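Local coordinates for protein PatF (Prochloron didemni, PDB 4BG2) that probably acts in the biosynthesis of patellamides, as a member of the prenyltransferase family associated with cyanobactin peptides, at residues Leu34-Glu39 / Leu87-Ser92; Gly122-Ser127 / Gly177-Phe182; Ser162-Arg167 / Glu209-Lys214; Gly231-Lys236 / Ile242-His247. All coordinates share one frame; numbering follows the deposited sequence.

Contact 1 of 4, residues Leu34-Glu39 / Leu87-Ser92; sequences LPLFEE and LDKIDS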
loop_
_atom_site.group_PDB
_atom_site.type_symbol
_atom_site.label_atom_id
_atom_site.label_comp_id
_atom_site.label_asym_id
_atom_site.label_seq_id
_atom_site.Cartn_x
_atom_site.Cartn_y
_atom_site.Cartn_z
ATOM N N LEU A 34 -11.076 -7.487 -10.540
ATOM C CA LEU A 34 -11.649 -7.596 -9.202
ATOM C C LEU A 34 -12.258 -8.953 -8.849
ATOM O O LEU A 34 -11.954 -9.491 -7.787
ATOM C CB LEU A 34 -12.638 -6.464 -8.972
ATOM C CG LEU A 34 -13.097 -6.147 -7.553
ATOM C CD1 LEU A 34 -12.032 -6.427 -6.494
ATOM C CD2 LEU A 34 -13.515 -4.672 -7.512
ATOM N N PRO A 35 -13.097 -9.532 -9.720
ATOM C CA PRO A 35 -13.522 -10.915 -9.420
ATOM C C PRO A 35 -12.386 -11.904 -9.187
ATOM O O PRO A 35 -12.438 -12.683 -8.232
ATOM C CB PRO A 35 -14.343 -11.313 -10.657
ATOM C CG PRO A 35 -14.864 -10.024 -11.189
ATOM C CD PRO A 35 -13.790 -8.993 -10.910
ATOM N N LEU A 36 -11.370 -11.885 -10.047
ATOM C CA LEU A 36 -10.177 -12.733 -9.865
ATOM C C LEU A 36 -9.481 -12.447 -8.526
ATOM O O LEU A 36 -9.019 -13.365 -7.848
ATOM C CB LEU A 36 -9.155 -12.499 -10.984
ATOM C CG LEU A 36 -9.313 -13.236 -12.314
ATOM C CD1 LEU A 36 -8.324 -12.674 -13.325
ATOM C CD2 LEU A 36 -9.086 -14.729 -12.111
ATOM N N PHE A 37 -9.379 -11.172 -8.157
ATOM C CA PHE A 37 -8.723 -10.822 -6.920
ATOM C C PHE A 37 -9.447 -11.390 -5.699
ATOM O O PHE A 37 -8.817 -11.900 -4.753
ATOM C CB PHE A 37 -8.636 -9.316 -6.791
ATOM C CG PHE A 37 -7.900 -8.884 -5.590
ATOM C CD1 PHE A 37 -6.532 -9.143 -5.469
ATOM C CD2 PHE A 37 -8.554 -8.262 -4.548
ATOM C CE1 PHE A 37 -5.834 -8.736 -4.355
ATOM C CE2 PHE A 37 -7.857 -7.864 -3.425
ATOM C CZ PHE A 37 -6.505 -8.105 -3.331
ATOM N N GLU A 38 -10.774 -11.365 -5.745
ATOM C CA GLU A 38 -11.586 -11.904 -4.667
ATOM C C GLU A 38 -11.300 -13.398 -4.488
ATOM O O GLU A 38 -11.135 -13.882 -3.363
ATOM C CB GLU A 38 -13.075 -11.653 -4.952
ATOM C CG GLU A 38 -13.479 -10.181 -4.879
ATOM C CD GLU A 38 -14.959 -9.923 -5.200
ATOM O OE1 GLU A 38 -15.692 -10.872 -5.541
ATOM O OE2 GLU A 38 -15.411 -8.757 -5.090
ATOM N N GLU A 39 -11.227 -14.129 -5.594
ATOM C CA GLU A 39 -10.887 -15.541 -5.530
ATOM C C GLU A 39 -9.483 -15.720 -4.954
ATOM O O GLU A 39 -9.248 -16.613 -4.140
ATOM C CB GLU A 39 -10.991 -16.200 -6.916
ATOM C CG GLU A 39 -12.401 -16.166 -7.474
ATOM C CD GLU A 39 -12.534 -16.700 -8.896
ATOM O OE1 GLU A 39 -11.756 -16.303 -9.802
ATOM O OE2 GLU A 39 -13.450 -17.525 -9.113
ATOM N N LEU A 87 -0.600 -12.945 -10.814
ATOM C CA LEU A 87 0.019 -12.438 -12.028
ATOM C C LEU A 87 -0.241 -13.364 -13.221
ATOM O O LEU A 87 -0.492 -12.882 -14.312
ATOM C CB LEU A 87 1.513 -12.223 -11.835
ATOM C CG LEU A 87 1.954 -11.107 -10.872
ATOM C CD1 LEU A 87 3.440 -11.184 -10.641
ATOM C CD2 LEU A 87 1.590 -9.731 -11.395
ATOM N N ASP A 88 -0.163 -14.675 -13.014
ATOM C CA ASP A 88 -0.462 -15.653 -14.080
ATOM C C ASP A 88 -1.900 -15.525 -14.553
ATOM O O ASP A 88 -2.156 -15.470 -15.743
ATOM C CB ASP A 88 -0.201 -17.093 -13.618
ATOM C CG ASP A 88 1.284 -17.430 -13.531
ATOM O OD1 ASP A 88 2.128 -16.657 -14.038
ATOM O OD2 ASP A 88 1.619 -18.477 -12.923
ATOM N N LYS A 89 -2.843 -15.435 -13.627
ATOM C CA LYS A 89 -4.236 -15.240 -14.028
ATOM C C LYS A 89 -4.455 -13.916 -14.798
ATOM O O LYS A 89 -5.141 -13.880 -15.815
ATOM C CB LYS A 89 -5.164 -15.361 -12.815
ATOM C CG LYS A 89 -5.041 -16.730 -12.155
ATOM C CD LYS A 89 -6.329 -17.310 -11.596
ATOM C CE LYS A 89 -6.336 -18.821 -11.784
ATOM N NZ LYS A 89 -7.686 -19.345 -11.460
ATOM N N ILE A 90 -3.804 -12.852 -14.380
ATOM C CA ILE A 90 -4.010 -11.553 -15.018
ATOM C C ILE A 90 -3.358 -11.480 -16.399
ATOM O O ILE A 90 -3.929 -10.928 -17.335
ATOM C CB ILE A 90 -3.546 -10.425 -14.079
ATOM C CG1 ILE A 90 -4.536 -10.341 -12.910
ATOM C CG2 ILE A 90 -3.455 -9.089 -14.805
ATOM C CD1 ILE A 90 -4.031 -9.579 -11.718
ATOM N N ASP A 91 -2.159 -12.023 -16.517
ATOM C CA ASP A 91 -1.408 -11.938 -17.766
ATOM C C ASP A 91 -2.162 -12.634 -18.891
ATOM O O ASP A 91 -2.220 -12.117 -20.013
ATOM C CB ASP A 91 -0.011 -12.537 -17.609
ATOM C CG ASP A 91 1.084 -11.592 -18.069
ATOM O OD1 ASP A 91 0.901 -10.876 -19.083
ATOM O OD2 ASP A 91 2.154 -11.585 -17.424
ATOM N N SER A 92 -2.783 -13.773 -18.580
ATOM C CA SER A 92 -3.523 -14.522 -19.579
ATOM C C SER A 92 -4.783 -13.817 -20.106
ATOM O O SER A 92 -5.433 -14.325 -21.020
ATOM C CB SER A 92 -3.883 -15.917 -19.061
ATOM O OG SER A 92 -4.363 -15.882 -17.750
#
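Leu36 reaches across from one helix to lie against the side chain of Lys89 on the other, and this pair makes up most of a small interface. Both methyls of the leucine take part. CD2 rests on the aliphatic shaft of the lysine, 3.8 Å from Lys89 CD and 4.0 Å from Lys89 CB. CD1 sits a little farther off, 4.2 Å from Lys89 CB, and its other neighbour is Ile90, with CG1 of Ile90 4.5 Å from Leu36 CD1. The lysine chain is not extended: it bends at its second and third torsions (chi2 -144°, chi3 145°), which brings its middle methylenes, rather than its ammonium group, against the leucine. The charged end goes on toward Glu39, yet Lys89 NZ remains 5.3 Å from Glu39 OE1, an electrostatic proximity and not a salt bridge. Lys89 forms the exposed margin, whereas Ile90 is buried and also packs on Val134 and Phe182 beneath the helix. On the other helix, Phe37 turns to the sheet and meets Tyr66 and Val68. The contact is thus a light apolar bridge between helices 34-42 and 79-91, two neighbours in the outer helical layer of a closed antiparallel barrel, as in the prenyltransferase barrel fold.

Contact 2 of 4, residues Gly122-Ser127 / Gly177-Phe182; sequences GVHLGS and GFELFF
His124 and Glu179 meet through a single hydrogen bond, from His124 ND1 to Glu179 OE2, over 3.3 Å. The imidazole and carboxylate planes stand almost perpendicular, 85° apart, and the two side chains cross at about a right angle. The nitrogen meets OE2 from above the carboxylate plane, while the oxygen in turn lies somewhat off the plane of the ring. With an N-H...O angle of 144° the bond is long and bent. Glu179 extends its carboxylate to the histidine because CG is anti to the backbone N (chi1 -173°) and the rest of the chain is stretched out. Its CG passes over one face of the Phe181 ring, 3.7 Å above the plane and offset toward the rim. Each group has a stronger outside partner: His124 NE2 is hydrogen-bonded to Glu67, and Glu179 OE1 forms a salt bridge with Arg187. Ser133 OG also bonds to Glu179 OE2, so the intervening strand 133-140 shares in fixing the carboxylate. The result is a His-carboxylate hydrogen bond within a buried polar network that spans strands 116-124 and 173-181 on the inner side of a prenyltransferase-type barrel.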
loop_
_atom_site.group_PDB
_atom_site.type_symbol
_atom_site.label_atom_id
_atom_site.label_comp_id
_atom_site.label_asym_id
_atom_site.label_seq_id
_atom_site.Cartn_x
_atom_site.Cartn_y
_atom_site.Cartn_z
ATOM N N GLY A 122 -2.383 -7.222 -4.179
ATOM C CA GLY A 122 -3.312 -6.166 -4.341
ATOM C C GLY A 122 -3.568 -5.840 -5.770
ATOM O O GLY A 122 -2.791 -6.213 -6.656
ATOM N N VAL A 123 -4.693 -5.160 -5.979
ATOM C CA VAL A 123 -5.080 -4.638 -7.261
ATOM C C VAL A 123 -5.577 -3.208 -7.084
ATOM O O VAL A 123 -6.276 -2.901 -6.110
ATOM C CB VAL A 123 -6.205 -5.459 -7.941
ATOM C CG1 VAL A 123 -5.686 -6.803 -8.372
ATOM C CG2 VAL A 123 -7.436 -5.613 -7.057
ATOM N N HIS A 124 -5.255 -2.372 -8.054
ATOM C CA HIS A 124 -5.817 -1.039 -8.175
ATOM C C HIS A 124 -6.502 -0.913 -9.529
ATOM O O HIS A 124 -5.844 -0.875 -10.580
ATOM C CB HIS A 124 -4.728 0.043 -8.046
ATOM C CG HIS A 124 -3.984 0.012 -6.740
ATOM N ND1 HIS A 124 -2.806 0.694 -6.548
ATOM C CD2 HIS A 124 -4.248 -0.610 -5.570
ATOM C CE1 HIS A 124 -2.385 0.517 -5.309
ATOM N NE2 HIS A 124 -3.224 -0.304 -4.704
ATOM N N LEU A 125 -7.826 -0.834 -9.493
ATOM C CA LEU A 125 -8.648 -0.569 -10.670
ATOM C C LEU A 125 -8.463 0.889 -11.089
ATOM O O LEU A 125 -8.560 1.761 -10.257
ATOM C CB LEU A 125 -10.137 -0.786 -10.332
ATOM C CG LEU A 125 -11.137 -1.381 -11.312
ATOM C CD1 LEU A 125 -10.481 -2.415 -12.211
ATOM C CD2 LEU A 125 -12.326 -1.992 -10.562
ATOM N N GLY A 126 -8.187 1.136 -12.371
ATOM C CA GLY A 126 -8.171 2.485 -12.918
ATOM C C GLY A 126 -9.456 2.774 -13.659
ATOM O O GLY A 126 -10.369 1.944 -13.682
ATOM N N SER A 127 -9.510 3.922 -14.323
ATOM C CA SER A 127 -10.668 4.300 -15.139
ATOM C C SER A 127 -10.863 3.396 -16.349
ATOM O O SER A 127 -11.978 3.266 -16.859
ATOM C CB SER A 127 -10.524 5.739 -15.609
ATOM O OG SER A 127 -9.296 5.884 -16.293
ATOM N N GLY A 177 7.394 -1.259 -2.803
ATOM C CA GLY A 177 6.218 -1.409 -3.654
ATOM C C GLY A 177 6.602 -1.713 -5.094
ATOM O O GLY A 177 7.565 -1.162 -5.615
ATOM N N PHE A 178 5.856 -2.624 -5.711
ATOM C CA PHE A 178 5.996 -2.909 -7.132
ATOM C C PHE A 178 4.619 -2.753 -7.724
ATOM O O PHE A 178 3.704 -3.470 -7.318
ATOM C CB PHE A 178 6.468 -4.351 -7.331
ATOM C CG PHE A 178 7.834 -4.609 -6.794
ATOM C CD1 PHE A 178 8.005 -5.025 -5.475
ATOM C CD2 PHE A 178 8.961 -4.453 -7.595
ATOM C CE1 PHE A 178 9.260 -5.294 -4.987
ATOM C CE2 PHE A 178 10.222 -4.730 -7.110
ATOM C CZ PHE A 178 10.375 -5.143 -5.799
ATOM N N GLU A 179 4.451 -1.792 -8.629
ATOM C CA GLU A 179 3.172 -1.581 -9.275
ATOM C C GLU A 179 3.281 -1.987 -10.723
ATOM O O GLU A 179 4.136 -1.501 -11.438
ATOM C CB GLU A 179 2.670 -0.128 -9.173
ATOM C CG GLU A 179 1.247 0.020 -9.716
ATOM C CD GLU A 179 0.470 1.203 -9.125
ATOM O OE1 GLU A 179 1.112 2.156 -8.657
ATOM O OE2 GLU A 179 -0.780 1.148 -9.083
ATOM N N LEU A 180 2.406 -2.891 -11.141
ATOM C CA LEU A 180 2.441 -3.445 -12.485
ATOM C C LEU A 180 1.187 -3.105 -13.239
ATOM O O LEU A 180 0.156 -3.740 -13.052
ATOM C CB LEU A 180 2.614 -4.964 -12.421
ATOM C CG LEU A 180 3.926 -5.471 -11.793
ATOM C CD1 LEU A 180 3.951 -5.253 -10.294
ATOM C CD2 LEU A 180 4.100 -6.951 -12.070
ATOM N N PHE A 181 1.279 -2.103 -14.103
ATOM C CA PHE A 181 0.145 -1.652 -14.865
ATOM C C PHE A 181 -0.120 -2.578 -16.050
ATOM O O PHE A 181 0.804 -3.193 -16.613
ATOM C CB PHE A 181 0.352 -0.229 -15.341
ATOM C CG PHE A 181 0.405 0.789 -14.235
ATOM C CD1 PHE A 181 -0.763 1.346 -13.731
ATOM C CD2 PHE A 181 1.621 1.233 -13.731
ATOM C CE1 PHE A 181 -0.723 2.323 -12.752
ATOM C CE2 PHE A 181 1.668 2.212 -12.748
ATOM C CZ PHE A 181 0.489 2.752 -12.250
ATOM N N PHE A 182 -1.381 -2.619 -16.463
ATOM C CA PHE A 182 -1.819 -3.559 -17.490
ATOM C C PHE A 182 -1.483 -3.117 -18.916
ATOM O O PHE A 182 -1.697 -3.866 -19.844
ATOM C CB PHE A 182 -3.313 -3.836 -17.363
ATOM C CG PHE A 182 -3.709 -4.464 -16.064
ATOM C CD1 PHE A 182 -2.768 -4.999 -15.209
ATOM C CD2 PHE A 182 -5.029 -4.547 -15.714
ATOM C CE1 PHE A 182 -3.129 -5.575 -14.011
ATOM C CE2 PHE A 182 -5.410 -5.148 -14.534
ATOM C CZ PHE A 182 -4.457 -5.659 -13.674
#

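Contact 3 of 4, residues Ser162-Arg167 / Glu209-Lys214; sequences SDELTR and EQYTQK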
loop_
_atom_site.group_PDB
_atom_site.type_symbol
_atom_site.label_atom_id
_atom_site.label_comp_id
_atom_site.label_asym_id
_atom_site.label_seq_id
_atom_site.Cartn_x
_atom_site.Cartn_y
_atom_site.Cartn_z
ATOM N N SER A 162 20.081 12.221 -4.105
ATOM C CA SER A 162 21.200 12.858 -3.410
ATOM C C SER A 162 21.847 11.886 -2.417
ATOM O O SER A 162 21.261 10.851 -2.070
ATOM C CB SER A 162 20.735 14.138 -2.694
ATOM O OG SER A 162 19.875 13.859 -1.603
ATOM N N ASP A 163 23.064 12.218 -1.984
ATOM C CA ASP A 163 23.754 11.497 -0.908
ATOM C C ASP A 163 22.843 11.311 0.310
ATOM O O ASP A 163 22.664 10.186 0.789
ATOM C CB ASP A 163 25.009 12.264 -0.471
ATOM C CG ASP A 163 26.149 12.174 -1.481
ATOM O OD1 ASP A 163 26.096 11.296 -2.370
ATOM O OD2 ASP A 163 27.112 12.969 -1.364
ATOM N N GLU A 164 22.273 12.418 0.795
ATOM C CA GLU A 164 21.367 12.403 1.950
ATOM C C GLU A 164 20.139 11.470 1.760
ATOM O O GLU A 164 19.798 10.667 2.633
ATOM C CB GLU A 164 20.901 13.825 2.236
ATOM C CG GLU A 164 20.116 14.003 3.531
ATOM C CD GLU A 164 19.532 15.420 3.696
ATOM O OE1 GLU A 164 19.572 16.228 2.734
ATOM O OE2 GLU A 164 19.011 15.720 4.796
ATOM N N LEU A 165 19.472 11.589 0.620
ATOM C CA LEU A 165 18.293 10.766 0.368
ATOM C C LEU A 165 18.689 9.292 0.123
ATOM O O LEU A 165 18.001 8.394 0.555
ATOM C CB LEU A 165 17.495 11.339 -0.802
ATOM C CG LEU A 165 16.204 10.627 -1.174
ATOM C CD1 LEU A 165 15.333 10.353 0.057
ATOM C CD2 LEU A 165 15.460 11.469 -2.210
ATOM N N THR A 166 19.813 9.055 -0.536
ATOM C CA THR A 166 20.264 7.690 -0.754
ATOM C C THR A 166 20.423 6.947 0.559
ATOM O O THR A 166 19.979 5.805 0.688
ATOM C CB THR A 166 21.581 7.651 -1.547
ATOM O OG1 THR A 166 21.367 8.268 -2.817
ATOM C CG2 THR A 166 22.069 6.210 -1.772
ATOM N N ARG A 167 21.026 7.609 1.544
ATOM C CA ARG A 167 21.194 7.019 2.878
ATOM C C ARG A 167 19.858 6.768 3.571
ATOM O O ARG A 167 19.681 5.739 4.204
ATOM C CB ARG A 167 22.099 7.899 3.764
ATOM C CG ARG A 167 23.527 8.022 3.233
ATOM C CD ARG A 167 24.276 6.686 3.232
ATOM N NE ARG A 167 24.484 6.193 4.598
ATOM C CZ ARG A 167 24.690 4.920 4.935
ATOM N NH1 ARG A 167 24.714 3.960 4.008
ATOM N NH2 ARG A 167 24.858 4.603 6.218
ATOM N N GLU A 209 13.402 11.023 9.664
ATOM C CA GLU A 209 13.039 12.135 10.549
ATOM C C GLU A 209 13.919 13.344 10.272
ATOM O O GLU A 209 13.409 14.460 10.088
ATOM C CB GLU A 209 13.200 11.760 12.026
ATOM C CG GLU A 209 12.092 10.878 12.573
ATOM C CD GLU A 209 12.380 10.337 13.969
ATOM O OE1 GLU A 209 13.195 10.958 14.713
ATOM O OE2 GLU A 209 11.792 9.283 14.314
ATOM N N GLN A 210 15.233 13.105 10.233
ATOM C CA GLN A 210 16.200 14.184 9.990
ATOM C C GLN A 210 16.000 14.807 8.625
ATOM O O GLN A 210 16.058 16.023 8.495
ATOM C CB GLN A 210 17.665 13.721 10.119
ATOM C CG GLN A 210 18.253 13.930 11.489
ATOM C CD GLN A 210 18.018 15.326 12.071
ATOM O OE1 GLN A 210 18.430 16.348 11.496
ATOM N NE2 GLN A 210 17.364 15.367 13.234
ATOM N N TYR A 211 15.802 13.959 7.617
ATOM C CA TYR A 211 15.610 14.417 6.251
ATOM C C TYR A 211 14.358 15.283 6.176
ATOM O O TYR A 211 14.357 16.345 5.562
ATOM C CB TYR A 211 15.484 13.214 5.297
ATOM C CG TYR A 211 15.183 13.617 3.883
ATOM C CD1 TYR A 211 16.204 13.900 2.993
ATOM C CD2 TYR A 211 13.873 13.765 3.447
ATOM C CE1 TYR A 211 15.934 14.298 1.688
ATOM C CE2 TYR A 211 13.596 14.172 2.151
ATOM C CZ TYR A 211 14.629 14.438 1.279
ATOM O OH TYR A 211 14.365 14.818 -0.010
ATOM N N THR A 212 13.310 14.813 6.834
ATOM C CA THR A 212 12.068 15.534 6.963
ATOM C C THR A 212 12.256 16.904 7.632
ATOM O O THR A 212 11.813 17.930 7.112
ATOM C CB THR A 212 11.051 14.680 7.739
ATOM O OG1 THR A 212 10.776 13.512 6.973
ATOM C CG2 THR A 212 9.731 15.439 7.975
ATOM N N GLN A 213 12.920 16.912 8.764
ATOM C CA GLN A 213 13.147 18.171 9.493
ATOM C C GLN A 213 13.923 19.172 8.658
ATOM O O GLN A 213 13.549 20.324 8.604
ATOM C CB GLN A 213 13.869 17.915 10.801
ATOM C CG GLN A 213 13.037 17.125 11.787
ATOM C CD GLN A 213 13.880 16.607 12.944
ATOM O OE1 GLN A 213 14.825 15.833 12.755
ATOM N NE2 GLN A 213 13.562 17.046 14.141
ATOM N N LYS A 214 14.974 18.719 7.979
ATOM C CA LYS A 214 15.799 19.605 7.144
ATOM C C LYS A 214 15.175 20.016 5.819
ATOM O O LYS A 214 15.417 21.119 5.341
ATOM C CB LYS A 214 17.150 18.950 6.854
ATOM C CG LYS A 214 18.011 18.738 8.088
ATOM C CD LYS A 214 19.187 17.830 7.759
ATOM C CE LYS A 214 20.178 17.752 8.911
ATOM N NZ LYS A 214 21.366 16.924 8.540
#
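Tyr211 packs against Glu164 and Leu165, neighbours on one helix, the leucine over a face of its ring and the glutamate at its edge. Leu165 is the buried, apolar side: its CD1 stands 4.3 Å above the plane of the Tyr211 ring, offset toward the rim, and its CB is 4.2 Å from Tyr211 CE1. Leu165 CD2 comes equally near Tyr211 OH and, on its inner side, packs on Phe234. The tyrosine ring is brought across by a first torsion that sets CG anti to the backbone N (chi1 176°). The closer touches are at Glu164, whose CG lies at the ring edge, in its plane, and whose CD is 3.7 Å from Tyr211 CD1, with the carboxylate turned 65° from the ring. The loose side is the pairing with Lys214: Glu164 OE2, hydrogen-bonded to Asn215, touches Lys214 CD at 3.6 Å but stays 4.6 Å from Lys214 NZ, beyond a salt bridge. With an alanine in place of Glu164, the rim of Tyr211 would probably be uncovered, and Asn215 and Lys214 left without their carboxylate neighbour. Ser162 N-caps helix 163-172, its OG accepting from Leu165 N. The segments 163-167 and 209-214 run obliquely antiparallel, their axes at 145°, in the outer helical layer of the barrel.

Contact 4 of 4, residues Gly231-Lys236 / Ile242-His247; sequences GAFFSK and ILFFYH
Phe233 turns the edge of its ring toward the face of Phe244, an offset edge-to-face pair with planes at 90° and centroids 5.2 Å apart. The nearest approach joins Phe233 CD2 to Phe244 CE1, at 3.4 Å. Phe233 CG lies anti to its carbonyl carbon (chi1 -81°), turning the ring back toward the Gly231 end of the strand. Beside it, Ile242 CG2 packs on Phe233 CB at 3.5 Å and lies at the edge of the same ring. On the other face of the sheet, Ala232 CB meets Leu243 CD2 at 3.8 Å. Replacing Phe244 by an alanine would probably open a gap beside Phe233 and leave that ring freer to turn. Behind these groups the backbone sets the register: Gly231 and Phe244 exchange two hydrogen bonds, as do Phe233 and Ile242, the shorter of each pair, Phe244 N to Gly231 O and Phe233 N to Ile242 O, being 2.7 Å. Ala232 and Leu243 form the non-hydrogen-bonded pair in between. Segments 231-233 and 242-247 run at 154°, an antiparallel hairpin. Farther out, Phe244 meets Tyr299 and Leu243 packs on Val220, placing the hairpin between strands 186-194 and 276-284 with helix 218-223 over its outer face.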
loop_
_atom_site.group_PDB
_atom_site.type_symbol
_atom_site.label_atom_id
_atom_site.label_comp_id
_atom_site.label_asym_id
_atom_site.label_seq_id
_atom_site.Cartn_x
_atom_site.Cartn_y
_atom_site.Cartn_z
ATOM N N GLY A 231 5.593 7.615 6.643
ATOM C CA GLY A 231 6.346 7.009 5.539
ATOM C C GLY A 231 6.347 7.891 4.315
ATOM O O GLY A 231 5.511 8.766 4.159
ATOM N N ALA A 232 7.300 7.663 3.445
ATOM C CA ALA A 232 7.369 8.371 2.202
ATOM C C ALA A 232 7.760 7.364 1.134
ATOM O O ALA A 232 8.690 6.582 1.349
ATOM C CB ALA A 232 8.402 9.477 2.292
ATOM N N PHE A 233 7.082 7.382 -0.005
ATOM C CA PHE A 233 7.510 6.565 -1.123
ATOM C C PHE A 233 8.240 7.377 -2.170
ATOM O O PHE A 233 7.693 8.313 -2.732
ATOM C CB PHE A 233 6.325 5.844 -1.769
ATOM C CG PHE A 233 5.890 4.605 -1.052
ATOM C CD1 PHE A 233 6.769 3.569 -0.823
ATOM C CD2 PHE A 233 4.569 4.446 -0.668
ATOM C CE1 PHE A 233 6.341 2.410 -0.200
ATOM C CE2 PHE A 233 4.130 3.298 -0.037
ATOM C CZ PHE A 233 5.023 2.284 0.216
ATOM N N PHE A 234 9.493 7.018 -2.411
ATOM C CA PHE A 234 10.277 7.574 -3.504
ATOM C C PHE A 234 10.344 6.608 -4.702
ATOM O O PHE A 234 10.355 5.384 -4.538
ATOM C CB PHE A 234 11.679 7.861 -3.000
ATOM C CG PHE A 234 11.721 8.927 -1.926
ATOM C CD1 PHE A 234 11.447 8.609 -0.616
ATOM C CD2 PHE A 234 11.990 10.240 -2.257
ATOM C CE1 PHE A 234 11.463 9.587 0.369
ATOM C CE2 PHE A 234 12.006 11.228 -1.290
ATOM C CZ PHE A 234 11.736 10.902 0.023
ATOM N N SER A 235 10.404 7.171 -5.901
ATOM C CA SER A 235 10.564 6.380 -7.115
ATOM C C SER A 235 11.168 7.248 -8.186
ATOM O O SER A 235 10.898 8.440 -8.237
ATOM C CB SER A 235 9.198 5.880 -7.630
ATOM O OG SER A 235 9.330 4.960 -8.720
ATOM N N LYS A 236 11.907 6.622 -9.096
ATOM C CA LYS A 236 12.341 7.280 -10.334
ATOM C C LYS A 236 11.143 7.878 -11.079
ATOM O O LYS A 236 11.283 8.802 -11.848
ATOM C CB LYS A 236 12.958 6.277 -11.302
ATOM C CG LYS A 236 13.727 6.920 -12.448
ATOM C CD LYS A 236 14.325 5.852 -13.345
ATOM C CE LYS A 236 15.193 6.451 -14.445
ATOM N NZ LYS A 236 14.374 7.125 -15.505
ATOM N N ILE A 242 5.451 10.492 -2.354
ATOM C CA ILE A 242 4.143 10.465 -1.740
ATOM C C ILE A 242 4.315 10.133 -0.262
ATOM O O ILE A 242 5.039 9.212 0.091
ATOM C CB ILE A 242 3.181 9.517 -2.484
ATOM C CG1 ILE A 242 1.804 9.532 -1.834
ATOM C CG2 ILE A 242 3.715 8.095 -2.539
ATOM C CD1 ILE A 242 0.733 9.072 -2.781
ATOM N N LEU A 243 3.735 10.972 0.597
ATOM C CA LEU A 243 3.913 10.870 2.036
ATOM C C LEU A 243 2.736 10.147 2.587
ATOM O O LEU A 243 1.636 10.362 2.126
ATOM C CB LEU A 243 4.019 12.261 2.699
ATOM C CG LEU A 243 4.984 13.262 2.067
ATOM C CD1 LEU A 243 5.029 14.574 2.863
ATOM C CD2 LEU A 243 6.392 12.681 1.951
ATOM N N PHE A 244 2.958 9.279 3.563
ATOM C CA PHE A 244 1.893 8.508 4.160
ATOM C C PHE A 244 1.882 8.872 5.639
ATOM O O PHE A 244 2.918 8.826 6.281
ATOM C CB PHE A 244 2.168 6.996 4.049
ATOM C CG PHE A 244 1.684 6.363 2.794
ATOM C CD1 PHE A 244 2.244 6.692 1.560
ATOM C CD2 PHE A 244 0.734 5.323 2.838
ATOM C CE1 PHE A 244 1.806 6.044 0.389
ATOM C CE2 PHE A 244 0.318 4.685 1.686
ATOM C CZ PHE A 244 0.859 5.042 0.455
ATOM N N PHE A 245 0.696 9.147 6.169
ATOM C CA PHE A 245 0.511 9.436 7.583
ATOM C C PHE A 245 -0.458 8.406 8.165
ATOM O O PHE A 245 -1.638 8.478 7.864
ATOM C CB PHE A 245 -0.047 10.846 7.742
ATOM C CG PHE A 245 0.787 11.894 7.074
ATOM C CD1 PHE A 245 1.879 12.451 7.736
ATOM C CD2 PHE A 245 0.501 12.310 5.792
ATOM C CE1 PHE A 245 2.656 13.413 7.121
ATOM C CE2 PHE A 245 1.272 13.264 5.169
ATOM C CZ PHE A 245 2.355 13.816 5.829
ATOM N N TYR A 246 0.049 7.476 8.986
ATOM C CA TYR A 246 -0.748 6.391 9.574
ATOM C C TYR A 246 -1.291 6.763 10.958
ATOM O O TYR A 246 -0.551 7.225 11.813
ATOM C CB TYR A 246 0.060 5.072 9.648
ATOM C CG TYR A 246 -0.059 4.185 8.375
ATOM C CD1 TYR A 246 -1.102 3.240 8.265
ATOM C CD2 TYR A 246 0.835 4.277 7.314
ATOM C CE1 TYR A 246 -1.247 2.428 7.136
ATOM C CE2 TYR A 246 0.695 3.461 6.171
ATOM C CZ TYR A 246 -0.357 2.546 6.089
ATOM O OH TYR A 246 -0.547 1.715 4.975
ATOM N N HIS A 247 -2.588 6.556 11.160
ATOM C CA HIS A 247 -3.255 6.835 12.429
ATOM C C HIS A 247 -4.106 5.661 12.880
ATOM O O HIS A 247 -4.797 5.035 12.069
ATOM C CB HIS A 247 -4.154 8.055 12.292
ATOM C CG HIS A 247 -3.402 9.331 12.144
ATOM N ND1 HIS A 247 -3.104 10.144 13.216
ATOM C CD2 HIS A 247 -2.866 9.927 11.053
ATOM C CE1 HIS A 247 -2.425 11.193 12.785
ATOM N NE2 HIS A 247 -2.265 11.084 11.478
#

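How the contacts relate
The four contacts sit in a closed antiparallel barrel of ten strands ringed by helices. Contacts 1 and 3 join helices of the outer layer on opposite sides of the chain's centre, about 39 Å apart between centres, while contacts 2 and 4 reach the barrel strands, about 17 Å apart. Each helical contact touches a strand contact: Phe37 and Leu87 of contact 1 pack on Val123 and Leu180, and Leu165 of contact 3 on Phe234. In chain order contact 1 closes first, contacts 2 and 3 interleave, helix 163-172 leading into strand 173-181, and contact 4 closes last. The outer layer is thus tied to the wall on two sides of one barrel.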